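Local coordinates for protein sulfhydryl oxidase 1 (Homo sapiens, PDB 3LLK) that catalyses the oxidation of thiols to disulfides with the help of bound FAD, probably passing the electrons to molecular oxygen, at residues D18-L23 / A97-K102; K46-V51 / R155-Y160; Y55-P60 / F126-V131; E149-I154 / N186-W191. One frame throughout, in Å; residues are numbered along the deposited sequence.

In the fold
Contacts 2, 3 and 4 lie in the interior, whereas contact 1 is only partly buried, farther from the chain's centre than the others, where a turn rests on helix 16-30. Contacts 2 and 4 share helix 150-161: residues 155-160 face helix 39-55 through two aromatic rings, and residues 149-154 face helix 185-203 through a leucine. Helix 118-134, the side of contact 3 that also meets FAD, packs on both through F126 and T130. Contacts 1 and 3 are tied by the salt bridge E20-R59 and by F56 against L19 and L23. Aliphatic contacts make up 1, aromatic ones 2, proline-aromatic packing beside a cofactor 3, and a leucine between alanine and indole 4.

Contact 1 of 4, residues D18-L23 / A97-K102; sequences DLESAL and AVLAKK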
# COMPACT_ATOMS: atom_id res chain seq x y z
N ASP A 18 9.62 -3.91 -5.25
CA ASP A 18 8.97 -3.71 -3.96
C ASP A 18 7.46 -3.91 -4.11
O ASP A 18 6.83 -4.54 -3.26
CB ASP A 18 9.24 -2.30 -3.39
CG ASP A 18 10.71 -2.07 -3.03
OD1 ASP A 18 11.27 -2.83 -2.21
OD2 ASP A 18 11.29 -1.10 -3.57
N LEU A 19 6.89 -3.40 -5.19
CA LEU A 19 5.45 -3.52 -5.41
C LEU A 19 5.01 -4.97 -5.64
O LEU A 19 4.03 -5.42 -5.05
CB LEU A 19 5.01 -2.63 -6.58
CG LEU A 19 5.21 -1.12 -6.38
CD1 LEU A 19 4.95 -0.37 -7.69
CD2 LEU A 19 4.26 -0.62 -5.29
N GLU A 20 5.72 -5.69 -6.50
CA GLU A 20 5.37 -7.08 -6.78
C GLU A 20 5.60 -7.98 -5.55
O GLU A 20 4.87 -8.94 -5.33
CB GLU A 20 6.16 -7.62 -7.98
CG GLU A 20 5.93 -6.80 -9.25
CD GLU A 20 6.52 -7.45 -10.50
OE1 GLU A 20 7.55 -8.15 -10.39
OE2 GLU A 20 5.95 -7.25 -11.58
N SER A 21 6.62 -7.66 -4.76
CA SER A 21 6.90 -8.43 -3.55
C SER A 21 5.76 -8.22 -2.56
O SER A 21 5.36 -9.15 -1.86
CB SER A 21 8.23 -8.02 -2.92
OG SER A 21 9.33 -8.46 -3.70
N ALA A 22 5.25 -6.99 -2.50
CA ALA A 22 4.14 -6.68 -1.61
C ALA A 22 2.96 -7.57 -2.00
O ALA A 22 2.36 -8.23 -1.15
CB ALA A 22 3.76 -5.19 -1.73
N LEU A 23 2.62 -7.59 -3.29
CA LEU A 23 1.53 -8.45 -3.77
C LEU A 23 1.76 -9.91 -3.38
O LEU A 23 0.86 -10.60 -2.89
CB LEU A 23 1.40 -8.37 -5.29
CG LEU A 23 0.93 -7.05 -5.94
CD1 LEU A 23 0.76 -7.27 -7.43
CD2 LEU A 23 -0.38 -6.60 -5.31
N ALA A 97 5.47 -17.77 -10.99
CA ALA A 97 6.19 -17.43 -12.21
C ALA A 97 5.98 -15.94 -12.53
O ALA A 97 6.93 -15.23 -12.87
CB ALA A 97 5.69 -18.30 -13.38
N VAL A 98 4.74 -15.48 -12.39
CA VAL A 98 4.38 -14.09 -12.65
C VAL A 98 5.01 -13.10 -11.67
O VAL A 98 5.50 -12.05 -12.07
CB VAL A 98 2.84 -13.92 -12.63
CG1 VAL A 98 2.47 -12.45 -12.81
CG2 VAL A 98 2.22 -14.77 -13.73
N LEU A 99 4.97 -13.42 -10.38
CA LEU A 99 5.57 -12.53 -9.39
C LEU A 99 6.94 -13.06 -9.00
O LEU A 99 7.94 -12.71 -9.63
CB LEU A 99 4.66 -12.41 -8.16
CG LEU A 99 3.27 -11.81 -8.47
CD1 LEU A 99 2.37 -11.91 -7.24
CD2 LEU A 99 3.42 -10.34 -8.91
N ALA A 100 6.99 -13.93 -8.00
CA ALA A 100 8.26 -14.51 -7.56
C ALA A 100 8.02 -15.46 -6.41
O ALA A 100 6.95 -15.45 -5.80
CB ALA A 100 9.23 -13.41 -7.13
N LYS A 101 9.02 -16.29 -6.11
CA LYS A 101 8.91 -17.26 -5.03
C LYS A 101 9.28 -16.62 -3.69
O LYS A 101 8.66 -16.89 -2.66
CB LYS A 101 9.85 -18.44 -5.30
CG LYS A 101 9.68 -19.12 -6.65
CD LYS A 101 8.37 -19.89 -6.73
CE LYS A 101 8.34 -20.75 -7.99
NZ LYS A 101 7.11 -21.58 -8.08
N LYS A 102 10.31 -15.78 -3.71
CA LYS A 102 10.76 -15.12 -2.49
C LYS A 102 10.71 -13.60 -2.66
O LYS A 102 10.82 -13.08 -3.77
CB LYS A 102 12.18 -15.58 -2.16
CG LYS A 102 12.47 -17.01 -2.64
CD LYS A 102 13.73 -17.62 -2.04
CE LYS A 102 13.46 -18.18 -0.65
NZ LYS A 102 14.57 -19.05 -0.16
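The flat group where E20 meets L99 is the glutamate carboxylate, and L99 takes neither its faces nor its oxygens: the leucine touches the side chain lower down, with CD2 at 4.0 Å from E20 CB. The carboxylate itself is drawn along an extended chain to R59, whose NE forms a salt bridge with OE2. L99 CD2 also comes within 4.1 Å of E20 O, so it rests against the root of the side chain and the adjoining carbonyl. The other branch of L99 reaches one helical turn further, where CD1 lies 4.2 Å from L23 CB. L99 therefore straddles two residues three apart on helix 16-30, a methyl for each, in a purely van der Waals contact. With CG beside its own backbone N (chi1 -62°), L99 sends both methyls to the helix surface although the side chain does not set out toward it. Helix 95-98 closes at V98, and L99 is the first residue to leave helical angles. Around this junction V62 of helix 60-75 touches E20, V98 and L99, while F56 packs on L23; on a different side of helix 16-30, L19 and A22 rest against helix 118-134.

Contact 2 of 4, residues K46-V51 / R155-Y160; sequences KKFVAV and RGYVHY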
# COMPACT_ATOMS: atom_id res chain seq x y z
N LYS A 46 -12.04 -9.25 -1.38
CA LYS A 46 -12.59 -9.05 -2.72
C LYS A 46 -12.55 -7.59 -3.14
O LYS A 46 -12.31 -7.28 -4.30
CB LYS A 46 -14.03 -9.58 -2.79
CG LYS A 46 -14.14 -11.09 -2.60
CD LYS A 46 -15.59 -11.55 -2.75
CE LYS A 46 -15.70 -13.07 -2.62
NZ LYS A 46 -17.10 -13.54 -2.83
N LYS A 47 -12.80 -6.68 -2.20
CA LYS A 47 -12.79 -5.26 -2.53
C LYS A 47 -11.36 -4.80 -2.80
O LYS A 47 -11.14 -3.98 -3.69
CB LYS A 47 -13.40 -4.43 -1.39
CG LYS A 47 -14.92 -4.52 -1.32
CD LYS A 47 -15.49 -3.68 -0.19
CE LYS A 47 -17.02 -3.79 -0.15
NZ LYS A 47 -17.62 -3.15 1.06
N PHE A 48 -10.41 -5.32 -2.03
CA PHE A 48 -9.01 -4.93 -2.22
C PHE A 48 -8.45 -5.50 -3.53
O PHE A 48 -7.72 -4.82 -4.24
CB PHE A 48 -8.15 -5.40 -1.04
CG PHE A 48 -6.75 -4.86 -1.05
CD1 PHE A 48 -6.50 -3.52 -0.78
CD2 PHE A 48 -5.67 -5.69 -1.35
CE1 PHE A 48 -5.20 -3.01 -0.80
CE2 PHE A 48 -4.37 -5.19 -1.37
CZ PHE A 48 -4.13 -3.85 -1.10
N VAL A 49 -8.79 -6.75 -3.84
CA VAL A 49 -8.32 -7.37 -5.08
C VAL A 49 -8.94 -6.64 -6.27
O VAL A 49 -8.28 -6.47 -7.29
CB VAL A 49 -8.67 -8.89 -5.14
CG1 VAL A 49 -8.38 -9.45 -6.51
CG2 VAL A 49 -7.84 -9.64 -4.11
N ALA A 50 -10.19 -6.21 -6.13
CA ALA A 50 -10.86 -5.46 -7.19
C ALA A 50 -10.07 -4.18 -7.41
O ALA A 50 -9.85 -3.76 -8.55
CB ALA A 50 -12.31 -5.13 -6.79
N VAL A 51 -9.65 -3.55 -6.32
CA VAL A 51 -8.86 -2.32 -6.40
C VAL A 51 -7.51 -2.58 -7.08
O VAL A 51 -7.08 -1.80 -7.93
CB VAL A 51 -8.65 -1.70 -4.99
CG1 VAL A 51 -7.59 -0.61 -5.04
CG2 VAL A 51 -9.96 -1.11 -4.48
N ARG A 155 -8.52 0.45 4.04
CA ARG A 155 -8.83 0.36 5.46
C ARG A 155 -9.30 -1.07 5.73
O ARG A 155 -8.89 -1.69 6.70
CB ARG A 155 -9.95 1.35 5.84
CG ARG A 155 -10.25 1.39 7.34
CD ARG A 155 -11.44 2.28 7.64
NE ARG A 155 -11.78 2.31 9.06
CZ ARG A 155 -12.80 3.01 9.56
NH1 ARG A 155 -13.56 3.74 8.75
NH2 ARG A 155 -13.05 2.99 10.86
N GLY A 156 -10.13 -1.58 4.84
CA GLY A 156 -10.63 -2.93 4.99
C GLY A 156 -9.49 -3.94 5.04
O GLY A 156 -9.52 -4.86 5.86
N TYR A 157 -8.49 -3.77 4.18
CA TYR A 157 -7.36 -4.69 4.15
C TYR A 157 -6.56 -4.65 5.44
O TYR A 157 -6.20 -5.68 6.00
CB TYR A 157 -6.41 -4.40 2.99
CG TYR A 157 -5.26 -5.39 2.96
CD1 TYR A 157 -5.41 -6.64 2.36
CD2 TYR A 157 -4.06 -5.13 3.63
CE1 TYR A 157 -4.40 -7.62 2.44
CE2 TYR A 157 -3.06 -6.09 3.72
CZ TYR A 157 -3.24 -7.33 3.12
OH TYR A 157 -2.26 -8.30 3.24
N VAL A 158 -6.24 -3.44 5.89
CA VAL A 158 -5.48 -3.26 7.12
C VAL A 158 -6.17 -3.94 8.30
O VAL A 158 -5.55 -4.70 9.05
CB VAL A 158 -5.29 -1.75 7.41
CG1 VAL A 158 -4.70 -1.54 8.79
CG2 VAL A 158 -4.37 -1.14 6.33
N HIS A 159 -7.46 -3.67 8.45
CA HIS A 159 -8.23 -4.24 9.54
C HIS A 159 -8.26 -5.77 9.55
O HIS A 159 -7.92 -6.41 10.54
CB HIS A 159 -9.67 -3.72 9.49
CG HIS A 159 -10.52 -4.15 10.65
ND1 HIS A 159 -11.90 -4.16 10.60
CD2 HIS A 159 -10.18 -4.59 11.89
CE1 HIS A 159 -12.37 -4.57 11.76
NE2 HIS A 159 -11.35 -4.84 12.56
N TYR A 160 -8.66 -6.35 8.42
CA TYR A 160 -8.78 -7.80 8.32
C TYR A 160 -7.58 -8.67 7.96
O TYR A 160 -7.62 -9.89 8.16
CB TYR A 160 -9.93 -8.13 7.37
CG TYR A 160 -11.29 -7.76 7.93
CD1 TYR A 160 -11.80 -8.44 9.05
CD2 TYR A 160 -12.04 -6.72 7.38
CE1 TYR A 160 -13.03 -8.08 9.60
CE2 TYR A 160 -13.28 -6.36 7.93
CZ TYR A 160 -13.76 -7.05 9.04
OH TYR A 160 -14.96 -6.67 9.61
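F48 and Y157 meet ring to ring between helices 39-55 and 150-161, with their planes inclined at 31° and their centroids 4.7 Å apart. This is neither a parallel stack nor an edge-to-face pair, and the two side chains cross obliquely. The tyrosine offers the root of its ring: CD1 lies over one face of F48, displaced toward the rim, at 3.8 Å from F48 CD2. Its methylene covers more of the same face, Y157 CB standing 4.2 Å from the F48 centroid and 23° off the ring normal in a CH-pi contact. The CG of each residue is anti to its backbone N (chi1 -171° in F48), which carries both rings out of their helices to meet between them. From there the tyrosine runs on past the phenylalanine, and its OH finds a hydrogen-bond partner in E30 OE1, which fixes the far end of the ring. F126 of helix 118-134 touches both rings, and L129 adds to the packing on F48. With an alanine in place of F48, the Y157 methylene and CD1 would probably lose the ring face they lie against, leaving a gap beside F126. A second tie between these helices comes from R41, whose NE bonds to Y160 O. The arrangement is aromatic helix-helix packing that joins the amino-terminal helices to the FAD-binding Erv-type helical bundle, consistent with a pseudo-dimer of degenerate and functional sulfhydryl oxidase domains.

Contact 3 of 4, residues Y55-P60 / F126-V131; sequences YFPGRP and FHFLTV. With FAD (flavin-adenine dinucleotide), chain D.
P57 lies over one face of the F128 ring, and its atoms can be followed round. P57 CB comes to 3.6 Å from F128 CE1, and P57 CG, the outermost atom, to 3.5 Å from that carbon, making a CH-pi contact 25° off the ring normal; CD, nearer F128 CD1, also covers a face of the F56 ring. P57 is the centre of an inverse gamma turn. Alongside, L129, its CG anti to the carbonyl carbon (chi1 -67°), puts CD2 3.8 Å from Y55 CB and close to F56 N. The far end of Y55 turns away, its OH bonding to Q136. On another side of helix 118-134, H127 holds its ring nearly parallel to the adenine of FAD, with C2A over the ring centre and 3.1 Å from H127 NE2. NE2 is hydrogen-bonded to H196 ND1, and H196 NE2 in turn bonds to FAD. With an alanine at H127, the adenine would probably lose its cover on this face and H196 a bond that positions it. T130 OG1 donates to H127 O at 2.7 Å, adding to the bond from V131 N. The helix thus joins a proline-aromatic core contact to the adenine end of the Erv-family FAD pocket.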
# COMPACT_ATOMS: atom_id res chain seq x y z
N TYR A 55 -6.26 -0.64 -10.28
CA TYR A 55 -5.26 0.41 -10.06
C TYR A 55 -3.79 0.04 -9.89
O TYR A 55 -2.93 0.92 -9.96
CB TYR A 55 -5.70 1.26 -8.87
CG TYR A 55 -7.02 1.98 -9.12
CD1 TYR A 55 -7.15 2.90 -10.17
CD2 TYR A 55 -8.13 1.75 -8.30
CE1 TYR A 55 -8.35 3.56 -10.40
CE2 TYR A 55 -9.33 2.40 -8.53
CZ TYR A 55 -9.44 3.31 -9.58
OH TYR A 55 -10.63 3.97 -9.79
N PHE A 56 -3.47 -1.23 -9.65
CA PHE A 56 -2.07 -1.60 -9.50
C PHE A 56 -1.38 -1.31 -10.83
O PHE A 56 -1.86 -1.72 -11.89
CB PHE A 56 -1.91 -3.07 -9.14
CG PHE A 56 -0.49 -3.47 -8.88
CD1 PHE A 56 0.30 -3.98 -9.91
CD2 PHE A 56 0.07 -3.33 -7.62
CE1 PHE A 56 1.64 -4.35 -9.69
CE2 PHE A 56 1.42 -3.69 -7.37
CZ PHE A 56 2.20 -4.20 -8.41
N PRO A 57 -0.22 -0.61 -10.80
CA PRO A 57 0.54 -0.27 -12.02
C PRO A 57 1.37 -1.44 -12.53
O PRO A 57 2.58 -1.32 -12.72
CB PRO A 57 1.41 0.89 -11.55
CG PRO A 57 1.78 0.45 -10.15
CD PRO A 57 0.46 -0.11 -9.59
N GLY A 58 0.72 -2.57 -12.78
CA GLY A 58 1.45 -3.75 -13.20
C GLY A 58 1.80 -3.94 -14.66
O GLY A 58 1.18 -3.36 -15.56
N ARG A 59 2.82 -4.76 -14.89
CA ARG A 59 3.24 -5.08 -16.24
C ARG A 59 2.12 -5.97 -16.75
O ARG A 59 1.31 -6.47 -15.95
CB ARG A 59 4.56 -5.87 -16.23
CG ARG A 59 5.70 -5.19 -15.51
CD ARG A 59 6.01 -5.88 -14.19
NE ARG A 59 7.04 -6.91 -14.31
CZ ARG A 59 6.93 -8.03 -15.02
NH1 ARG A 59 5.82 -8.29 -15.70
NH2 ARG A 59 7.93 -8.90 -15.04
N PRO A 60 2.05 -6.21 -18.07
CA PRO A 60 1.01 -7.04 -18.68
C PRO A 60 0.75 -8.39 -18.01
O PRO A 60 -0.40 -8.73 -17.74
CB PRO A 60 1.48 -7.17 -20.13
CG PRO A 60 2.98 -7.05 -20.01
CD PRO A 60 3.11 -5.90 -19.05
N PHE A 126 -0.09 1.19 -1.00
CA PHE A 126 -1.28 1.96 -0.64
C PHE A 126 -1.28 3.37 -1.26
O PHE A 126 -2.27 3.78 -1.88
CB PHE A 126 -1.43 2.09 0.89
CG PHE A 126 -1.87 0.83 1.60
CD1 PHE A 126 -2.37 -0.27 0.90
CD2 PHE A 126 -1.79 0.74 2.99
CE1 PHE A 126 -2.77 -1.44 1.57
CE2 PHE A 126 -2.19 -0.41 3.67
CZ PHE A 126 -2.68 -1.51 2.96
N HIS A 127 -0.19 4.10 -1.07
CA HIS A 127 -0.08 5.45 -1.63
C HIS A 127 -0.26 5.41 -3.14
O HIS A 127 -0.96 6.23 -3.74
CB HIS A 127 1.28 6.07 -1.30
CG HIS A 127 1.45 6.46 0.13
ND1 HIS A 127 0.68 7.44 0.73
CD2 HIS A 127 2.26 5.98 1.10
CE1 HIS A 127 1.01 7.54 2.00
NE2 HIS A 127 1.97 6.67 2.25
N PHE A 128 0.37 4.42 -3.77
CA PHE A 128 0.29 4.31 -5.21
C PHE A 128 -1.15 4.10 -5.66
O PHE A 128 -1.59 4.72 -6.63
CB PHE A 128 1.19 3.19 -5.72
CG PHE A 128 1.79 3.47 -7.06
CD1 PHE A 128 0.99 3.56 -8.19
CD2 PHE A 128 3.16 3.68 -7.19
CE1 PHE A 128 1.53 3.86 -9.44
CE2 PHE A 128 3.72 3.98 -8.44
CZ PHE A 128 2.90 4.07 -9.56
N LEU A 129 -1.88 3.25 -4.94
CA LEU A 129 -3.27 2.99 -5.28
C LEU A 129 -4.10 4.27 -5.19
O LEU A 129 -4.91 4.53 -6.06
CB LEU A 129 -3.87 1.90 -4.38
CG LEU A 129 -3.27 0.49 -4.57
CD1 LEU A 129 -3.84 -0.47 -3.54
CD2 LEU A 129 -3.57 0.00 -5.98
N THR A 130 -3.88 5.08 -4.15
CA THR A 130 -4.65 6.32 -4.02
C THR A 130 -4.35 7.29 -5.15
O THR A 130 -5.26 7.95 -5.68
CB THR A 130 -4.41 7.05 -2.67
OG1 THR A 130 -3.02 7.39 -2.52
CG2 THR A 130 -4.85 6.18 -1.51
N VAL A 131 -3.08 7.38 -5.54
CA VAL A 131 -2.70 8.27 -6.61
C VAL A 131 -3.24 7.81 -7.95
O VAL A 131 -3.74 8.62 -8.73
CB VAL A 131 -1.18 8.46 -6.69
CG1 VAL A 131 -0.81 9.27 -7.94
CG2 VAL A 131 -0.69 9.20 -5.43
PA FAD D . 7.80 3.47 5.76
O1A FAD D . 7.41 2.04 5.62
O2A FAD D . 7.19 4.38 6.77
O5B FAD D . 7.70 4.20 4.38
C5B FAD D . 7.74 3.58 3.09
C4B FAD D . 8.34 4.65 2.23
O4B FAD D . 7.21 5.43 1.75
C3B FAD D . 9.56 5.56 2.55
O3B FAD D . 10.84 4.98 2.35
C2B FAD D . 9.22 6.72 1.73
O2B FAD D . 9.68 6.69 0.41
C1B FAD D . 7.68 6.78 1.69
N9A FAD D . 6.98 7.58 2.64
C8A FAD D . 7.28 8.00 3.96
N7A FAD D . 6.41 8.76 4.54
C5A FAD D . 5.45 8.89 3.55
C6A FAD D . 4.25 9.64 3.55
N6A FAD D . 3.87 10.41 4.58
N1A FAD D . 3.44 9.64 2.44
C2A FAD D . 3.76 8.99 1.28
N3A FAD D . 4.95 8.25 1.27
C4A FAD D . 5.76 8.23 2.45
N1 FAD D . 4.98 0.21 13.06
C2 FAD D . 5.12 0.33 14.43
O2 FAD D . 6.22 -0.00 14.91
N3 FAD D . 3.97 0.85 15.00
C4 FAD D . 2.76 1.22 14.36
O4 FAD D . 1.77 1.64 15.05
C4X FAD D . 2.72 1.06 12.99
N5 FAD D . 1.51 1.31 12.26
C5X FAD D . 1.36 1.05 10.87
C6 FAD D . 0.09 1.23 10.29
C7 FAD D . -0.05 1.00 8.90
C7M FAD D . -1.46 1.21 8.34
C8 FAD D . 1.06 0.59 8.10
C8M FAD D . 1.13 0.33 6.60
C9 FAD D . 2.30 0.40 8.71
C9A FAD D . 2.53 0.55 10.10
N10 FAD D . 3.74 0.42 10.96
C10 FAD D . 3.87 0.54 12.32
C1' FAD D . 4.97 0.25 10.25
C2' FAD D . 5.74 1.47 9.86
O2' FAD D . 4.85 2.54 9.45
C3' FAD D . 6.79 1.34 8.80
O3' FAD D . 6.22 0.77 7.63
C4' FAD D . 8.12 0.67 9.11
O4' FAD D . 8.60 1.08 10.43
C5' FAD D . 9.19 0.75 8.11
O5' FAD D . 9.56 2.13 8.02
P FAD D . 10.38 2.75 6.85
O1P FAD D . 11.25 3.70 7.54
O2P FAD D . 11.08 1.73 6.02
O3P FAD D . 9.38 3.55 5.88

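Contact 4 of 4, residues E149-I154 / N186-W191; sequences EVLPAI and NAAVLW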
# COMPACT_ATOMS: atom_id res chain seq x y z
N GLU A 149 -13.65 3.90 -3.77
CA GLU A 149 -13.57 2.68 -2.98
C GLU A 149 -12.15 2.30 -2.61
O GLU A 149 -11.93 1.30 -1.92
CB GLU A 149 -14.23 1.52 -3.74
CG GLU A 149 -15.73 1.69 -3.90
CD GLU A 149 -16.35 0.63 -4.77
OE1 GLU A 149 -16.25 -0.56 -4.41
OE2 GLU A 149 -16.93 0.98 -5.81
N VAL A 150 -11.18 3.10 -3.05
CA VAL A 150 -9.79 2.78 -2.75
C VAL A 150 -9.41 2.87 -1.28
O VAL A 150 -8.89 1.91 -0.71
CB VAL A 150 -8.83 3.66 -3.58
CG1 VAL A 150 -7.39 3.43 -3.13
CG2 VAL A 150 -8.98 3.32 -5.04
N LEU A 151 -9.68 4.01 -0.65
CA LEU A 151 -9.33 4.18 0.75
C LEU A 151 -10.12 3.22 1.66
O LEU A 151 -9.57 2.65 2.60
CB LEU A 151 -9.54 5.64 1.16
CG LEU A 151 -8.52 6.22 2.14
CD1 LEU A 151 -7.11 5.86 1.71
CD2 LEU A 151 -8.69 7.73 2.18
N PRO A 152 -11.43 3.04 1.39
CA PRO A 152 -12.17 2.11 2.25
C PRO A 152 -11.62 0.69 2.08
O PRO A 152 -11.51 -0.07 3.06
CB PRO A 152 -13.60 2.25 1.74
CG PRO A 152 -13.66 3.70 1.30
CD PRO A 152 -12.35 3.83 0.55
N ALA A 153 -11.26 0.34 0.85
CA ALA A 153 -10.71 -0.98 0.56
C ALA A 153 -9.38 -1.17 1.28
O ALA A 153 -9.07 -2.26 1.76
CB ALA A 153 -10.52 -1.15 -0.94
N ILE A 154 -8.59 -0.10 1.34
CA ILE A 154 -7.30 -0.15 2.03
C ILE A 154 -7.55 -0.29 3.52
O ILE A 154 -6.87 -1.07 4.20
CB ILE A 154 -6.47 1.14 1.78
CG1 ILE A 154 -5.88 1.11 0.37
CG2 ILE A 154 -5.36 1.27 2.84
CD1 ILE A 154 -5.20 2.40 -0.03
N ASN A 186 -8.42 13.19 -4.62
CA ASN A 186 -7.26 14.00 -4.21
C ASN A 186 -7.17 14.09 -2.69
O ASN A 186 -6.07 14.00 -2.12
CB ASN A 186 -7.32 15.41 -4.80
CG ASN A 186 -6.99 15.44 -6.27
OD1 ASN A 186 -6.30 14.56 -6.79
ND2 ASN A 186 -7.45 16.48 -6.96
N ALA A 187 -8.31 14.28 -2.05
CA ALA A 187 -8.36 14.35 -0.60
C ALA A 187 -7.88 13.02 -0.01
O ALA A 187 -7.20 13.00 1.02
CB ALA A 187 -9.79 14.64 -0.13
N ALA A 188 -8.26 11.92 -0.65
CA ALA A 188 -7.87 10.59 -0.18
C ALA A 188 -6.36 10.45 -0.25
O ALA A 188 -5.73 9.87 0.64
CB ALA A 188 -8.55 9.51 -1.01
N VAL A 189 -5.77 10.99 -1.31
CA VAL A 189 -4.32 10.94 -1.47
C VAL A 189 -3.65 11.68 -0.32
O VAL A 189 -2.70 11.17 0.29
CB VAL A 189 -3.87 11.58 -2.80
CG1 VAL A 189 -2.37 11.88 -2.76
CG2 VAL A 189 -4.18 10.64 -3.96
N LEU A 190 -4.14 12.88 -0.03
CA LEU A 190 -3.58 13.70 1.03
C LEU A 190 -3.86 13.12 2.40
O LEU A 190 -3.06 13.27 3.32
CB LEU A 190 -4.15 15.12 0.95
CG LEU A 190 -3.72 15.96 -0.25
CD1 LEU A 190 -4.51 17.26 -0.28
CD2 LEU A 190 -2.22 16.24 -0.18
N TRP A 191 -5.01 12.47 2.55
CA TRP A 191 -5.36 11.88 3.83
C TRP A 191 -4.37 10.78 4.22
O TRP A 191 -3.93 10.70 5.37
CB TRP A 191 -6.77 11.27 3.81
CG TRP A 191 -7.16 10.75 5.17
CD1 TRP A 191 -7.76 11.46 6.17
CD2 TRP A 191 -6.86 9.45 5.72
NE1 TRP A 191 -7.84 10.70 7.31
CE2 TRP A 191 -7.30 9.46 7.06
CE3 TRP A 191 -6.27 8.29 5.21
CZ2 TRP A 191 -7.17 8.35 7.90
CZ3 TRP A 191 -6.13 7.19 6.04
CH2 TRP A 191 -6.58 7.23 7.38
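An unusual turn at L151 and an ordinary one at W191 bring this contact together. The leucine chi1 of -143° lies well off a staggered position and, with chi2 at 46°, swings CD2 toward helix 185-203. In W191, CG is anti to the backbone N (chi1 -176°), which sends the indole out from the helix on the side where the leucine arrives. CD2 of L151 does all the touching. It sits 3.7 Å from A188 CB and 3.8 Å from A188 CA, pressed against the helix where the small residue lets it in, and it is 3.9 Å from W191 CE3, which it meets obliquely. A188 and W191 are one turn apart, and together they offer the methyl a methyl on one hand and the six-membered part of the indole on the other. The polar edge of the indole is engaged as well, NE1 bonding to S178 OG. M179, from the end of helix 165-179, touches both L151 and W191, and V182 packs on A188 and W191. This is leucine-alanine-tryptophan packing between helices 150-161 and 185-203, two of the helices that build the FAD-binding bundle characteristic of the Erv/ALR sulfhydryl oxidases.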